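Local coordinates for protein ADP-ribosyltransferase (Staphylococcus aureus, PDB 1OJQ) that transfers ADP-ribose from NAD+ to a protein acceptor, as a mono-ADP-ribosyltransferase of the C3 exoenzyme family, at residues D102-M105 and L106-T109; K121-N124 and L125-R129. All coordinates share one frame; numbering follows the deposited sequence.

Interaction 1: residues D102-M105 and L106-T109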
# COMPACT_ATOMS: atom_id res chain seq x y z
N ASP A 102 -23.55 7.48 -4.78
CA ASP A 102 -22.46 7.61 -5.74
C ASP A 102 -21.76 6.26 -5.91
O ASP A 102 -21.50 5.82 -7.03
CB ASP A 102 -21.43 8.66 -5.34
CG ASP A 102 -21.98 10.08 -5.37
OD1 ASP A 102 -22.92 10.34 -6.15
OD2 ASP A 102 -21.46 10.91 -4.59
N LEU A 103 -21.48 5.62 -4.77
CA LEU A 103 -20.80 4.33 -4.81
C LEU A 103 -21.66 3.28 -5.49
O LEU A 103 -21.15 2.44 -6.26
CB LEU A 103 -20.49 3.87 -3.39
CG LEU A 103 -19.51 2.71 -3.25
CD1 LEU A 103 -18.22 3.02 -3.99
CD2 LEU A 103 -19.24 2.42 -1.78
N HIS A 104 -22.95 3.33 -5.15
CA HIS A 104 -23.87 2.36 -5.76
C HIS A 104 -23.88 2.51 -7.28
O HIS A 104 -23.81 1.53 -8.02
CB HIS A 104 -25.29 2.55 -5.21
CG HIS A 104 -26.31 1.73 -5.94
ND1 HIS A 104 -26.37 0.36 -5.85
CD2 HIS A 104 -27.33 2.11 -6.76
CE1 HIS A 104 -27.39 -0.07 -6.60
NE2 HIS A 104 -27.99 0.98 -7.16
N MET A 105 -23.96 3.77 -7.73
CA MET A 105 -23.95 4.02 -9.17
C MET A 105 -22.59 3.70 -9.79
O MET A 105 -22.53 3.24 -10.93
CB MET A 105 -24.34 5.46 -9.48
CG MET A 105 -25.78 5.78 -9.04
SD MET A 105 -26.25 7.46 -9.50
CE MET A 105 -25.27 8.45 -8.36
N LEU A 106 -21.52 3.96 -9.05
CA LEU A 106 -20.18 3.66 -9.56
C LEU A 106 -20.05 2.19 -9.94
O LEU A 106 -19.46 1.83 -10.97
CB LEU A 106 -19.10 4.04 -8.54
CG LEU A 106 -17.65 3.95 -9.05
CD1 LEU A 106 -17.43 4.86 -10.25
CD2 LEU A 106 -16.65 4.27 -7.95
N GLN A 107 -20.59 1.31 -9.08
CA GLN A 107 -20.36 -0.12 -9.30
C GLN A 107 -21.34 -0.68 -10.31
O GLN A 107 -21.19 -1.85 -10.66
CB GLN A 107 -20.41 -0.92 -7.99
CG GLN A 107 -21.69 -0.88 -7.20
CD GLN A 107 -22.77 -1.87 -7.59
OE1 GLN A 107 -23.93 -1.48 -7.72
NE2 GLN A 107 -22.43 -3.14 -7.78
N GLN A 108 -22.26 0.18 -10.72
CA GLN A 108 -23.14 -0.13 -11.85
C GLN A 108 -22.38 0.28 -13.11
O GLN A 108 -22.61 1.32 -13.71
CB GLN A 108 -24.50 0.58 -11.75
CG GLN A 108 -25.33 0.01 -10.61
CD GLN A 108 -26.76 0.50 -10.57
OE1 GLN A 108 -27.05 1.69 -10.69
NE2 GLN A 108 -27.67 -0.45 -10.38
N THR A 109 -21.42 -0.57 -13.47
CA THR A 109 -20.61 -0.27 -14.65
C THR A 109 -21.35 -0.51 -15.97
O THR A 109 -22.36 -1.21 -16.02
CB THR A 109 -19.33 -1.13 -14.69
OG1 THR A 109 -19.74 -2.49 -14.86
CG2 THR A 109 -18.54 -1.03 -13.40
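Gln-108 lays its side chain over one face of the His-104 ring, one helical turn back along the chain. CG lies above that face, and CD stands 3.7 Å from NE2 of His-104. The amide and the imidazole are inclined to each other, their planes 42° apart, so the overlap is a slanted lid and not a flat stack. Rotation of the His-104 ring away from its own backbone N (chi1 171°) swings it forward along the helix to meet the glutamine, whose chain is extended beyond CG. Gln-107 folds back over the same turn, its CG 3.3 Å from the carbonyl O of His-104. On another side of the helix, the apolar ends of Leu-103 and Leu-106 approach loosely, CD1 to CD2 at 4.4 Å, while Leu-106 is also covered by Leu-92, Tyr-114 and Leu-118.

Beneath the side chains the backbone shows how a helix runs out. Leu-106 N still bonds to Asp-102 O at 2.7 Å, and Gln-107 N to Leu-103 O at 3.1 Å. The next amide, that of Gln-108, makes a weak bond of 3.1 Å to Met-105 O, three residues back. Helical spacing thus gives way to tighter turning: the arrangement is a helix C-terminus that passes through an i-3 bond into an inverse gamma turn centred on Gln-108, here ending helix 100-106 of the ADP-ribosyltransferase domain.

Interaction 2: residues K121-N124 and L125-R129; sequences KLNN and LMNSR
The carbonyl O of Asn-123 is gripped twice by Asn-127, by the backbone N at 2.9 Å and by the side-chain ND2 at 2.8 Å. This is the C-terminal end of helix 116-126, where Asn-127, the first residue to leave helical geometry, turns both its backbone and side-chain amides to the last turn. Its two donors come to the oxygen from opposite faces of the carbonyl plane, and the bond from ND2 is nearly straight at 167°. CG sits between the backbone N and the carbonyl carbon, and the turn about chi2 (86°) then swings ND2 back to the oxygen. The far end of the same amide is held too, since Ser-128 OG donates to OD1, so both ends of the flat group are tied. A type II turn from Met-126 to Arg-129 then leads into strand 130-133.

Apolar contacts flank this helix end. Leu-122 and Met-126 run side by side in the same direction, toward a buried surface that includes Val-194 of strand 187-196. The side chain of Asn-123 reaches that strand as well, through OD1 to Val-194 N. On the other flank the extended aliphatic chain of Lys-121 crosses Leu-125, with CG of the lysine 3.9 Å from CD1 of the leucine.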
# COMPACT_ATOMS: atom_id res chain seq x y z
N LYS A 121 -15.93 13.19 -10.25
CA LYS A 121 -16.31 13.62 -8.89
C LYS A 121 -15.27 13.18 -7.87
O LYS A 121 -14.85 13.91 -6.96
CB LYS A 121 -17.69 13.03 -8.53
CG LYS A 121 -18.21 13.50 -7.19
CD LYS A 121 -19.68 13.18 -6.97
CE LYS A 121 -20.20 13.88 -5.72
NZ LYS A 121 -21.61 13.53 -5.42
N LEU A 122 -14.82 11.93 -8.01
CA LEU A 122 -13.82 11.38 -7.09
C LEU A 122 -12.55 12.24 -7.11
O LEU A 122 -11.98 12.59 -6.08
CB LEU A 122 -13.47 9.94 -7.44
CG LEU A 122 -14.31 8.81 -6.84
CD1 LEU A 122 -13.84 7.48 -7.42
CD2 LEU A 122 -14.25 8.77 -5.32
N ASN A 123 -12.10 12.59 -8.31
CA ASN A 123 -10.91 13.43 -8.44
C ASN A 123 -11.12 14.75 -7.73
O ASN A 123 -10.32 15.33 -7.02
CB ASN A 123 -10.62 13.68 -9.92
CG ASN A 123 -9.42 14.60 -10.06
OD1 ASN A 123 -8.29 14.11 -9.94
ND2 ASN A 123 -9.62 15.89 -10.27
N ASN A 124 -12.33 15.30 -7.94
CA ASN A 124 -12.64 16.58 -7.32
C ASN A 124 -12.65 16.45 -5.80
O ASN A 124 -12.22 17.38 -5.11
CB ASN A 124 -13.97 17.13 -7.82
CG ASN A 124 -14.40 18.32 -6.96
OD1 ASN A 124 -15.11 18.15 -5.97
ND2 ASN A 124 -13.93 19.49 -7.36
N LEU A 125 -13.08 15.33 -5.25
CA LEU A 125 -13.15 15.09 -3.81
C LEU A 125 -11.86 14.53 -3.20
O LEU A 125 -11.69 14.62 -1.97
CB LEU A 125 -14.29 14.10 -3.50
CG LEU A 125 -15.68 14.62 -3.90
CD1 LEU A 125 -16.71 13.53 -3.64
CD2 LEU A 125 -15.99 15.91 -3.16
N MET A 126 -10.95 13.97 -4.00
CA MET A 126 -9.75 13.44 -3.35
C MET A 126 -8.48 14.22 -3.69
O MET A 126 -7.50 14.13 -2.94
CB MET A 126 -9.58 11.96 -3.72
CG MET A 126 -10.79 11.11 -3.39
SD MET A 126 -10.43 9.37 -3.81
CE MET A 126 -9.07 9.09 -2.67
N ASN A 127 -8.46 14.98 -4.78
CA ASN A 127 -7.19 15.63 -5.12
C ASN A 127 -6.77 16.63 -4.05
O ASN A 127 -7.59 17.26 -3.37
CB ASN A 127 -7.27 16.33 -6.48
CG ASN A 127 -7.85 17.72 -6.35
OD1 ASN A 127 -7.11 18.68 -6.07
ND2 ASN A 127 -9.16 17.81 -6.55
N SER A 128 -5.45 16.72 -3.91
CA SER A 128 -4.84 17.59 -2.93
C SER A 128 -5.20 17.23 -1.49
O SER A 128 -5.05 18.10 -0.63
CB SER A 128 -5.21 19.06 -3.22
OG SER A 128 -4.89 19.44 -4.56
N ARG A 129 -5.69 16.04 -1.19
CA ARG A 129 -5.96 15.63 0.18
C ARG A 129 -4.94 14.59 0.64
O ARG A 129 -4.50 13.74 -0.14
CB ARG A 129 -7.35 15.01 0.37
CG ARG A 129 -8.47 15.90 -0.15
CD ARG A 129 -9.86 15.52 0.35
NE ARG A 129 -10.64 16.76 0.39
CZ ARG A 129 -11.23 17.20 1.50
NH1 ARG A 129 -11.11 16.49 2.60
NH2 ARG A 129 -11.92 18.33 1.50

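How the interactions relate
Both interactions are the last turns of successive helices, 100-106 and 116-126, yet they end differently. Interaction 1 lies farther from the centre of the chain, and its glutamines and histidine lie on the outer side of a turn whose Asp-102 and Leu-106 are buried. Interaction 2 ends with a side-chain amide bonded to a helix carbonyl and sits against strand 187-196, so its exit is fixed by polar bonds and a turn. The two helices are joined directly: Asp-102 OD2 and Lys-121 NZ form a salt bridge of 2.7 Å, and Leu-106 CD2 packs on Leu-122 CD1 at 4.3 Å. A salt bridge and apolar packing, including contacts on Leu-118, thus link the peripheral helix to the one beside the sheet.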